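Local coordinates for probable primosomal replication protein n (Ralstonia solanacearum, PDB 4FDB), which probably binds single-stranded DNA as a homodimer and helps restart stalled replication forks by stabilising the PriA helicase on DNA and promoting its complex with DnaT, at residues L5-T10 with F48-L53; P25-L30 with V61-A66; G75-K80 with K85-H90. The protein carries 3 engineered substitutions. All coordinates share one frame; numbering follows the deposited sequence. Where two conformers were deposited one is given.

Contact 1. Residues L5-T10 with F48-L53; sequences LQLVAT and FSIEAL
Strands Leu5-Thr10 and Phe48-Leu53 cross almost at right angles, 97° between their chain directions, and their axes come no closer than 9.0 Å. That spacing is about twice the one between hydrogen-bonded neighbours in a sheet, and no hydrogen bond joins the two segments: they face each other across the interior, and side chains alone bridge the gap. Leu7 makes two of the three contacts, one with each methyl branch. Leu7 CD1 reaches CZ of Phe48 at 4.0 Å, meeting the ring obliquely, while Leu7 CD2 lies 4.0 Å from Ile50 CG2. A chi1 of 63° puts CG of Phe48 between its backbone N and carbonyl carbon, and the ring runs out from there with CZ leading, toward the leucine coming from the opposite direction. Two residues earlier, Leu5 CD2 and Ile50 CD1 approach to 4.4 Å, a looser meeting of methyl tips. Tyr33 extends the apolar cluster: its ring meets that of Phe48, and Leu7 packs on it as well. Along Leu5-Leu7 the strand also pairs antiparallel with a strand of the second subunit, so the wall that supplies these leucines belongs to the dimer interface too. All four touching residues are buried, and every contact is between carbon atoms, which implies that hydrophobic burial and shape, without directional bonds, hold the two walls of this OB-family interior together.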
loop_
_atom_site.group_PDB
_atom_site.type_symbol
_atom_site.label_atom_id
_atom_site.label_comp_id
_atom_site.label_asym_id
_atom_site.label_seq_id
_atom_site.Cartn_x
_atom_site.Cartn_y
_atom_site.Cartn_z
ATOM N N LEU A 5 -2.218 -5.514 -1.262
ATOM C CA LEU A 5 -0.812 -5.257 -1.018
ATOM C C LEU A 5 -0.150 -6.575 -0.627
ATOM O O LEU A 5 -0.672 -7.302 0.219
ATOM C CB LEU A 5 -0.643 -4.256 0.130
ATOM C CG LEU A 5 0.824 -3.996 0.524
ATOM C CD1 LEU A 5 1.577 -3.367 -0.643
ATOM C CD2 LEU A 5 0.950 -3.107 1.758
ATOM N N GLN A 6 0.971 -6.887 -1.268
ATOM C CA GLN A 6 1.816 -8.010 -0.856
ATOM C C GLN A 6 3.111 -7.407 -0.363
ATOM O O GLN A 6 3.713 -6.600 -1.052
ATOM C CB GLN A 6 2.130 -8.903 -2.044
ATOM C CG GLN A 6 0.930 -9.524 -2.729
ATOM C CD GLN A 6 1.309 -10.119 -4.063
ATOM O OE1 GLN A 6 1.240 -9.454 -5.097
ATOM N NE2 GLN A 6 1.739 -11.377 -4.047
ATOM N N LEU A 7 3.549 -7.799 0.826
ATOM C CA LEU A 7 4.705 -7.164 1.410
ATOM C C LEU A 7 5.453 -8.195 2.233
ATOM O O LEU A 7 4.846 -8.903 3.027
ATOM C CB LEU A 7 4.268 -5.996 2.295
ATOM C CG LEU A 7 5.378 -5.018 2.719
ATOM C CD1 LEU A 7 5.906 -4.267 1.503
ATOM C CD2 LEU A 7 4.865 -4.033 3.743
ATOM N N VAL A 8 6.755 -8.305 2.006
ATOM C CA VAL A 8 7.605 -9.083 2.901
ATOM C C VAL A 8 8.319 -8.086 3.796
ATOM O O VAL A 8 9.047 -7.233 3.306
ATOM C CB VAL A 8 8.635 -9.897 2.126
ATOM C CG1 VAL A 8 9.709 -10.446 3.078
ATOM C CG2 VAL A 8 7.945 -11.024 1.383
ATOM N N ALA A 9 8.113 -8.186 5.105
ATOM C CA ALA A 9 8.571 -7.125 5.996
ATOM C C ALA A 9 8.821 -7.661 7.392
ATOM O O ALA A 9 8.293 -8.700 7.769
ATOM C CB ALA A 9 7.546 -6.001 6.041
ATOM N N THR A 10 9.634 -6.937 8.153
ATOM C CA THR A 10 9.997 -7.342 9.499
ATOM C C THR A 10 9.015 -6.756 10.505
ATOM O O THR A 10 8.704 -5.571 10.456
ATOM C CB THR A 10 11.406 -6.837 9.825
ATOM O OG1 THR A 10 12.324 -7.386 8.874
ATOM C CG2 THR A 10 11.824 -7.234 11.241
ATOM N N PHE A 48 10.990 1.590 4.071
ATOM C CA PHE A 48 9.972 2.354 4.776
ATOM C C PHE A 48 9.388 1.506 5.888
ATOM O O PHE A 48 9.592 0.285 5.935
ATOM C CB PHE A 48 8.854 2.815 3.807
ATOM C CG PHE A 48 8.089 1.688 3.166
ATOM C CD1 PHE A 48 6.922 1.197 3.751
ATOM C CD2 PHE A 48 8.517 1.137 1.968
ATOM C CE1 PHE A 48 6.211 0.158 3.165
ATOM C CE2 PHE A 48 7.810 0.094 1.384
ATOM C CZ PHE A 48 6.657 -0.387 1.971
ATOM N N SER A 49 8.648 2.154 6.780
ATOM C CA SER A 49 7.874 1.433 7.772
ATOM C C SER A 49 6.404 1.727 7.515
ATOM O O SER A 49 6.068 2.773 6.952
ATOM C CB SER A 49 8.268 1.868 9.173
ATOM O OG SER A 49 9.611 1.479 9.431
ATOM N N ILE A 50 5.546 0.796 7.898
ATOM C CA ILE A 50 4.116 0.972 7.639
ATOM C C ILE A 50 3.305 0.431 8.813
ATOM O O ILE A 50 3.630 -0.613 9.382
ATOM C CB ILE A 50 3.718 0.302 6.308
ATOM C CG1 ILE A 50 2.279 0.660 5.921
ATOM C CG2 ILE A 50 3.949 -1.216 6.374
ATOM C CD1 ILE A 50 1.875 0.122 4.537
ATOM N N GLU A 51 2.276 1.177 9.216
ATOM C CA GLU A 51 1.373 0.691 10.246
ATOM C C GLU A 51 0.486 -0.397 9.671
ATOM O O GLU A 51 -0.031 -0.265 8.561
ATOM C CB GLU A 51 0.517 1.846 10.784
ATOM C CG GLU A 51 1.319 2.878 11.581
ATOM C CD GLU A 51 1.659 2.413 12.995
ATOM O OE1 GLU A 51 1.130 1.362 13.427
ATOM O OE2 GLU A 51 2.457 3.098 13.680
ATOM N N ALA A 52 0.311 -1.482 10.422
ATOM C CA ALA A 52 -0.512 -2.588 9.965
ATOM C C ALA A 52 -1.409 -3.034 11.106
ATOM O O ALA A 52 -1.258 -2.584 12.250
ATOM C CB ALA A 52 0.359 -3.752 9.482
ATOM N N LEU A 53 -2.348 -3.909 10.790
ATOM C CA LEU A 53 -3.144 -4.524 11.839
ATOM C C LEU A 53 -3.693 -5.856 11.380
ATOM O O LEU A 53 -3.849 -6.104 10.184
ATOM C CB LEU A 53 -4.251 -3.583 12.325
ATOM C CG LEU A 53 -5.468 -3.270 11.457
ATOM C CD1 LEU A 53 -6.515 -4.393 11.503
ATOM C CD2 LEU A 53 -6.093 -1.978 11.924
#

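Contact 2. Residues P25-L30 with V61-A66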
loop_
_atom_site.group_PDB
_atom_site.type_symbol
_atom_site.label_atom_id
_atom_site.label_comp_id
_atom_site.label_asym_id
_atom_site.label_seq_id
_atom_site.Cartn_x
_atom_site.Cartn_y
_atom_site.Cartn_z
ATOM N N PRO A 25 -11.072 -9.081 18.088
ATOM C CA PRO A 25 -9.750 -8.611 18.511
ATOM C C PRO A 25 -8.968 -7.957 17.386
ATOM O O PRO A 25 -9.037 -8.406 16.245
ATOM C CB PRO A 25 -9.037 -9.897 18.946
ATOM C CG PRO A 25 -9.711 -10.992 18.209
ATOM C CD PRO A 25 -11.143 -10.547 17.968
ATOM N N ILE A 26 -8.205 -6.927 17.734
ATOM C CA ILE A 26 -7.331 -6.241 16.791
ATOM C C ILE A 26 -5.955 -6.116 17.402
ATOM O O ILE A 26 -5.834 -5.700 18.549
ATOM C CB ILE A 26 -7.790 -4.800 16.596
ATOM C CG1 ILE A 26 -9.265 -4.749 16.194
ATOM C CG2 ILE A 26 -6.878 -4.085 15.601
ATOM C CD1 ILE A 26 -9.522 -5.221 14.808
ATOM N N VAL A 27 -4.928 -6.457 16.632
ATOM C CA VAL A 27 -3.550 -6.164 17.025
ATOM C C VAL A 27 -2.950 -5.198 16.013
ATOM O O VAL A 27 -2.800 -5.534 14.842
ATOM C CB VAL A 27 -2.688 -7.447 17.149
ATOM C CG1 VAL A 27 -1.204 -7.101 17.286
ATOM C CG2 VAL A 27 -3.142 -8.281 18.348
ATOM N N ASN A 28 -2.652 -3.985 16.469
ATOM C CA ASN A 28 -1.928 -3.010 15.668
ATOM C C ASN A 28 -0.440 -3.283 15.733
ATOM O O ASN A 28 0.084 -3.637 16.781
ATOM C CB ASN A 28 -2.198 -1.606 16.186
ATOM C CG ASN A 28 -3.586 -1.122 15.835
ATOM O OD1 ASN A 28 -4.533 -1.328 16.587
ATOM N ND2 ASN A 28 -3.712 -0.477 14.682
ATOM N N CYS A 29 0.246 -3.112 14.615
ATOM C CA CYS A 29 1.685 -3.322 14.625
ATOM C C CYS A 29 2.376 -2.394 13.646
ATOM O O CYS A 29 1.728 -1.650 12.906
ATOM C CB CYS A 29 2.015 -4.783 14.335
ATOM S SG CYS A 29 1.437 -5.377 12.755
ATOM N N LEU A 30 3.704 -2.400 13.697
ATOM C CA LEU A 30 4.515 -1.627 12.776
ATOM C C LEU A 30 5.399 -2.620 12.047
ATOM O O LEU A 30 6.054 -3.470 12.684
ATOM C CB LEU A 30 5.398 -0.652 13.562
ATOM C CG LEU A 30 6.304 0.289 12.759
ATOM C CD1 LEU A 30 5.468 1.257 11.931
ATOM C CD2 LEU A 30 7.231 1.047 13.691
ATOM N N VAL A 61 -2.946 -14.497 15.626
ATOM C CA VAL A 61 -1.702 -14.904 14.989
ATOM C C VAL A 61 -0.587 -13.899 15.267
ATOM O O VAL A 61 0.514 -14.285 15.653
ATOM C CB VAL A 61 -1.871 -15.078 13.467
ATOM C CG1 VAL A 61 -0.501 -15.246 12.793
ATOM C CG2 VAL A 61 -2.786 -16.266 13.163
ATOM N N LEU A 62 -0.874 -12.616 15.089
ATOM C CA LEU A 62 0.137 -11.575 15.300
ATOM C C LEU A 62 0.553 -11.507 16.755
ATOM O O LEU A 62 1.718 -11.242 17.066
ATOM C CB LEU A 62 -0.390 -10.204 14.871
ATOM C CG LEU A 62 -0.423 -9.893 13.382
ATOM C CD1 LEU A 62 -1.144 -8.572 13.166
ATOM C CD2 LEU A 62 0.998 -9.841 12.839
ATOM N N ASP A 63 -0.396 -11.778 17.647
ATOM C CA ASP A 63 -0.160 -11.680 19.081
ATOM C C ASP A 63 0.875 -12.687 19.589
ATOM O O ASP A 63 1.375 -12.554 20.707
ATOM C CB ASP A 63 -1.479 -11.854 19.844
ATOM C CG ASP A 63 -1.400 -11.353 21.276
ATOM O OD1 ASP A 63 -0.940 -10.210 21.496
ATOM O OD2 ASP A 63 -1.794 -12.107 22.190
ATOM N N ARG A 64 1.189 -13.694 18.779
ATOM C CA ARG A 64 2.148 -14.721 19.178
ATOM C C ARG A 64 3.464 -14.648 18.405
ATOM O O ARG A 64 4.342 -15.491 18.580
ATOM C CB ARG A 64 1.546 -16.123 19.035
ATOM C CG ARG A 64 1.230 -16.527 17.606
ATOM C CD ARG A 64 1.409 -18.021 17.380
ATOM N NE ARG A 64 0.663 -18.496 16.215
ATOM C CZ ARG A 64 1.070 -18.375 14.955
ATOM N NH1 ARG A 64 2.223 -17.783 14.679
ATOM N NH2 ARG A 64 0.319 -18.845 13.970
ATOM N N ILE A 65 3.609 -13.639 17.562
ATOM C CA ILE A 65 4.822 -13.514 16.753
ATOM C C ILE A 65 5.856 -12.593 17.410
ATOM O O ILE A 65 5.520 -11.494 17.838
ATOM C CB ILE A 65 4.474 -12.999 15.351
ATOM C CG1 ILE A 65 3.654 -14.057 14.604
ATOM C CG2 ILE A 65 5.739 -12.659 14.574
ATOM C CD1 ILE A 65 3.147 -13.589 13.269
ATOM N N ALA A 66 7.106 -13.043 17.492
ATOM C CA ALA A 66 8.168 -12.246 18.106
ATOM C C ALA A 66 8.555 -11.066 17.219
ATOM O O ALA A 66 8.738 -11.226 16.012
ATOM C CB ALA A 66 9.390 -13.103 18.359
#
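Helix 57-62 follows strand 44-55 in the chain and leads on to strand 70-79, the place where the OB family commonly carries a helix between its third and fourth strands. Here Leu62 of that helix and the type I turn that starts there rest against Val27 and Cys29 of strand 25-37. The backbones come nearest at Val27 and Leu62, whose CA atoms are 6.8 Å apart, and no hydrogen bond crosses between the segments. Leu62 bridges to the strand with two parts of its side chain. Leu62 CB sits 4.0 Å from Val27 CG1, the valine methyl that lies anti to its own backbone N (chi1 169°). Beyond it, Leu62 CD1 lies against the strand, 3.8 Å from Val27 O and 4.1 Å from Cys29 SG. With chi2 of Leu62 at 173°, CD1 extends away from CA, which is what lets one leucine touch Val27 and Cys29, alternate residues whose side chains both start out toward it. The other valine branch, Val27 CG2, meets Asp63 CB at 4.2 Å, so the aspartate touches the strand by its methylene, and its OD1 has a long, weak ion pair with Arg14. The turn, from Leu62 to Ile65, is closed by Ile65 N bonding Leu62 O at 3.1 Å. Leu94 of strand 87-96 touches both Leu62 and Ile65, and Ile65 O accepts a hydrogen bond from Arg14 NE. The chemistry therefore divides across the contact: Val27, Cys29 and Leu62 are buried, whereas Asp63 at the margin is partly exposed. The polar atom in the centre, Val27 O, belongs to a residue backbone-bonded to Gly54, consistent with hydrophobic packing holding Leu62 to the strand.

Contact 3. Residues G75-K80 with K85-H90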
loop_
_atom_site.group_PDB
_atom_site.type_symbol
_atom_site.label_atom_id
_atom_site.label_comp_id
_atom_site.label_asym_id
_atom_site.label_seq_id
_atom_site.Cartn_x
_atom_site.Cartn_y
_atom_site.Cartn_z
ATOM N N GLY A 75 -2.777 -8.419 2.053
ATOM C CA GLY A 75 -3.938 -7.785 2.630
ATOM C C GLY A 75 -4.323 -6.587 1.826
ATOM O O GLY A 75 -4.090 -6.561 0.610
ATOM N N PHE A 76 -4.915 -5.605 2.496
ATOM C CA PHE A 76 -5.439 -4.440 1.787
ATOM C C PHE A 76 -5.183 -3.165 2.559
ATOM O O PHE A 76 -4.923 -3.206 3.748
ATOM C CB PHE A 76 -6.939 -4.605 1.516
ATOM C CG PHE A 76 -7.791 -4.738 2.763
ATOM C CD1 PHE A 76 -8.432 -3.630 3.308
ATOM C CD2 PHE A 76 -7.986 -5.980 3.359
ATOM C CE1 PHE A 76 -9.248 -3.754 4.437
ATOM C CE2 PHE A 76 -8.790 -6.114 4.491
ATOM C CZ PHE A 76 -9.405 -5.003 5.039
ATOM N N LEU A 77 -5.212 -2.027 1.868
ATOM C CA LEU A 77 -5.050 -0.744 2.541
ATOM C C LEU A 77 -6.412 -0.176 2.938
ATOM O O LEU A 77 -7.402 -0.399 2.258
ATOM C CB LEU A 77 -4.367 0.263 1.616
ATOM C CG LEU A 77 -2.930 -0.089 1.242
ATOM C CD1 LEU A 77 -2.388 0.962 0.268
ATOM C CD2 LEU A 77 -2.061 -0.169 2.487
ATOM N N ALA A 78 -6.443 0.584 4.028
ATOM C CA ALA A 78 -7.657 1.261 4.450
ATOM C C ALA A 78 -7.289 2.489 5.254
ATOM O O ALA A 78 -6.126 2.683 5.575
ATOM C CB ALA A 78 -8.548 0.334 5.254
ATOM N N ARG A 79 -8.278 3.342 5.513
ATOM C CA ARG A 79 -8.088 4.504 6.366
ATOM C C ARG A 79 -8.004 4.065 7.815
ATOM O O ARG A 79 -8.731 3.160 8.237
ATOM C CB ARG A 79 -9.254 5.478 6.220
ATOM C CG ARG A 79 -9.111 6.478 5.105
ATOM C CD ARG A 79 -10.212 7.532 5.193
ATOM N NE ARG A 79 -10.123 8.504 4.109
ATOM C CZ ARG A 79 -11.153 8.874 3.355
ATOM N NH1 ARG A 79 -12.354 8.351 3.575
ATOM N NH2 ARG A 79 -10.985 9.764 2.383
ATOM N N LYS A 80 -7.120 4.713 8.569
ATOM C CA LYS A 80 -6.949 4.445 9.994
ATOM C C LYS A 80 -8.266 4.658 10.740
ATOM O O LYS A 80 -8.719 3.786 11.486
ATOM C CB LYS A 80 -5.871 5.371 10.566
ATOM C CG LYS A 80 -5.296 4.948 11.910
ATOM C CD LYS A 80 -4.330 3.792 11.747
ATOM C CE LYS A 80 -3.554 3.518 13.029
ATOM N NZ LYS A 80 -2.631 2.353 12.874
ATOM N N LYS A 85 -6.509 11.102 5.031
ATOM C CA LYS A 85 -6.046 10.701 6.354
ATOM C C LYS A 85 -5.047 9.552 6.246
ATOM O O LYS A 85 -4.848 8.984 5.165
ATOM C CB LYS A 85 -7.229 10.287 7.234
ATOM C CG LYS A 85 -7.059 10.623 8.707
ATOM C CD LYS A 85 -7.625 11.994 9.008
ATOM C CE LYS A 85 -9.104 12.040 8.663
ATOM N NZ LYS A 85 -9.674 13.406 8.816
ATOM N N ALA A 86 -4.432 9.212 7.376
ATOM C CA ALA A 86 -3.423 8.162 7.438
ATOM C C ALA A 86 -3.990 6.814 7.014
ATOM O O ALA A 86 -5.192 6.574 7.138
ATOM C CB ALA A 86 -2.855 8.068 8.843
ATOM N N LEU A 87 -3.118 5.939 6.526
ATOM C CA LEU A 87 -3.541 4.620 6.070
ATOM C C LEU A 87 -2.948 3.514 6.935
ATOM O O LEU A 87 -1.924 3.687 7.576
ATOM C CB LEU A 87 -3.126 4.381 4.620
ATOM C CG LEU A 87 -3.700 5.312 3.553
ATOM C CD1 LEU A 87 -3.283 4.784 2.187
ATOM C CD2 LEU A 87 -5.215 5.403 3.677
ATOM N N VAL A 88 -3.604 2.367 6.912
ATOM C CA VAL A 88 -3.149 1.216 7.657
ATOM C C VAL A 88 -3.227 -0.003 6.746
ATOM O O VAL A 88 -4.161 -0.124 5.952
ATOM C CB VAL A 88 -3.999 1.024 8.932
ATOM C CG1 VAL A 88 -5.481 0.893 8.591
ATOM C CG2 VAL A 88 -3.525 -0.183 9.724
ATOM N N PHE A 89 -2.238 -0.886 6.850
ATOM C CA PHE A 89 -2.211 -2.144 6.107
ATOM C C PHE A 89 -2.973 -3.223 6.887
ATOM O O PHE A 89 -2.493 -3.709 7.907
ATOM C CB PHE A 89 -0.741 -2.536 5.897
ATOM C CG PHE A 89 -0.519 -3.866 5.192
ATOM C CD1 PHE A 89 -1.469 -4.418 4.344
ATOM C CD2 PHE A 89 0.682 -4.545 5.371
ATOM C CE1 PHE A 89 -1.232 -5.636 3.699
ATOM C CE2 PHE A 89 0.926 -5.762 4.744
ATOM C CZ PHE A 89 -0.032 -6.309 3.900
ATOM N N HIS A 90 -4.164 -3.585 6.417
ATOM C CA HIS A 90 -4.916 -4.676 7.045
ATOM C C HIS A 90 -4.399 -6.004 6.519
ATOM O O HIS A 90 -4.504 -6.292 5.332
ATOM C CB HIS A 90 -6.411 -4.570 6.728
ATOM C CG HIS A 90 -7.120 -3.483 7.469
ATOM N ND1 HIS A 90 -8.175 -3.732 8.322
ATOM C CD2 HIS A 90 -6.959 -2.139 7.454
ATOM C CE1 HIS A 90 -8.621 -2.592 8.814
ATOM N NE2 HIS A 90 -7.905 -1.607 8.298
HETATM O O HOH W 1 -7.623 8.800 2.908
HETATM O O HOH W 2 -8.642 0.751 9.475
#
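The side chains of Phe76 and His90 meet at an oblique angle on one face of the hairpin. His90 CB stands over the Phe76 ring, 3.6 Å from its centroid and 16° off the normal, a CH-pi contact. The rings themselves lie nearly parallel, 19° apart, but slid so far that they barely overlap. Ala78 CB, 3.7 Å from His90 NE2, borders the imidazole, and a water at the ring edge joins His90 NE2 to Arg79 O, which probably helps fix the ring's rotation. Antiparallel pairing sets this row: Phe76 and His90 exchange two backbone hydrogen bonds, as do Ala78 and Val88, and Lys80 N bonds Ala86 O at 3.0 Å, nearly straight at 170°. On the opposite face Leu77 CD2 meets Phe89 CB at 4.4 Å. The ring of Phe89 turns an edge to Gly75 N, 3.6 Å from Phe89 CE1; Gly75 CA makes a C-H...O contact with His90 O at 3.1 Å, and its backbone angles call for glycine. This hairpin joins the OB fold's fourth and fifth strands, 70-79 and 87-96. Outward, strand 87-96 also borders 44-55, Phe89 pairing with Glu51 and Leu53, while Gly75 pairs with Leu5 of strand 3-19. Phe48 of the second subunit packs on Leu77, placing strand 70-79 in the dimer interface.

Contacts 1 and 2 interlock along the chain, their segments alternating, and contact 3 follows after both have closed. All three reach one sheet, ordered 3-19, 25-37, 44-55, 87-96, 70-79, whose outer strands also pair, as in an OB fold. Contact 1 spans the interior, contact 2 sets Leu62 and the turn against strand 25-37, and contact 3 is a hairpin of neighbouring strands. Their centres lie 13 Å (1 and 2), 11 Å (1 and 3) and 16 Å (2 and 3) apart. Probable backbone hydrogen bonds Ala52-Cys29, Leu5-Gly75 and Glu51-Phe89 tie contact 1 to the others. The strands of contacts 1 and 3 also supply residues to the dimer interface, whereas contact 2 touches no other chain.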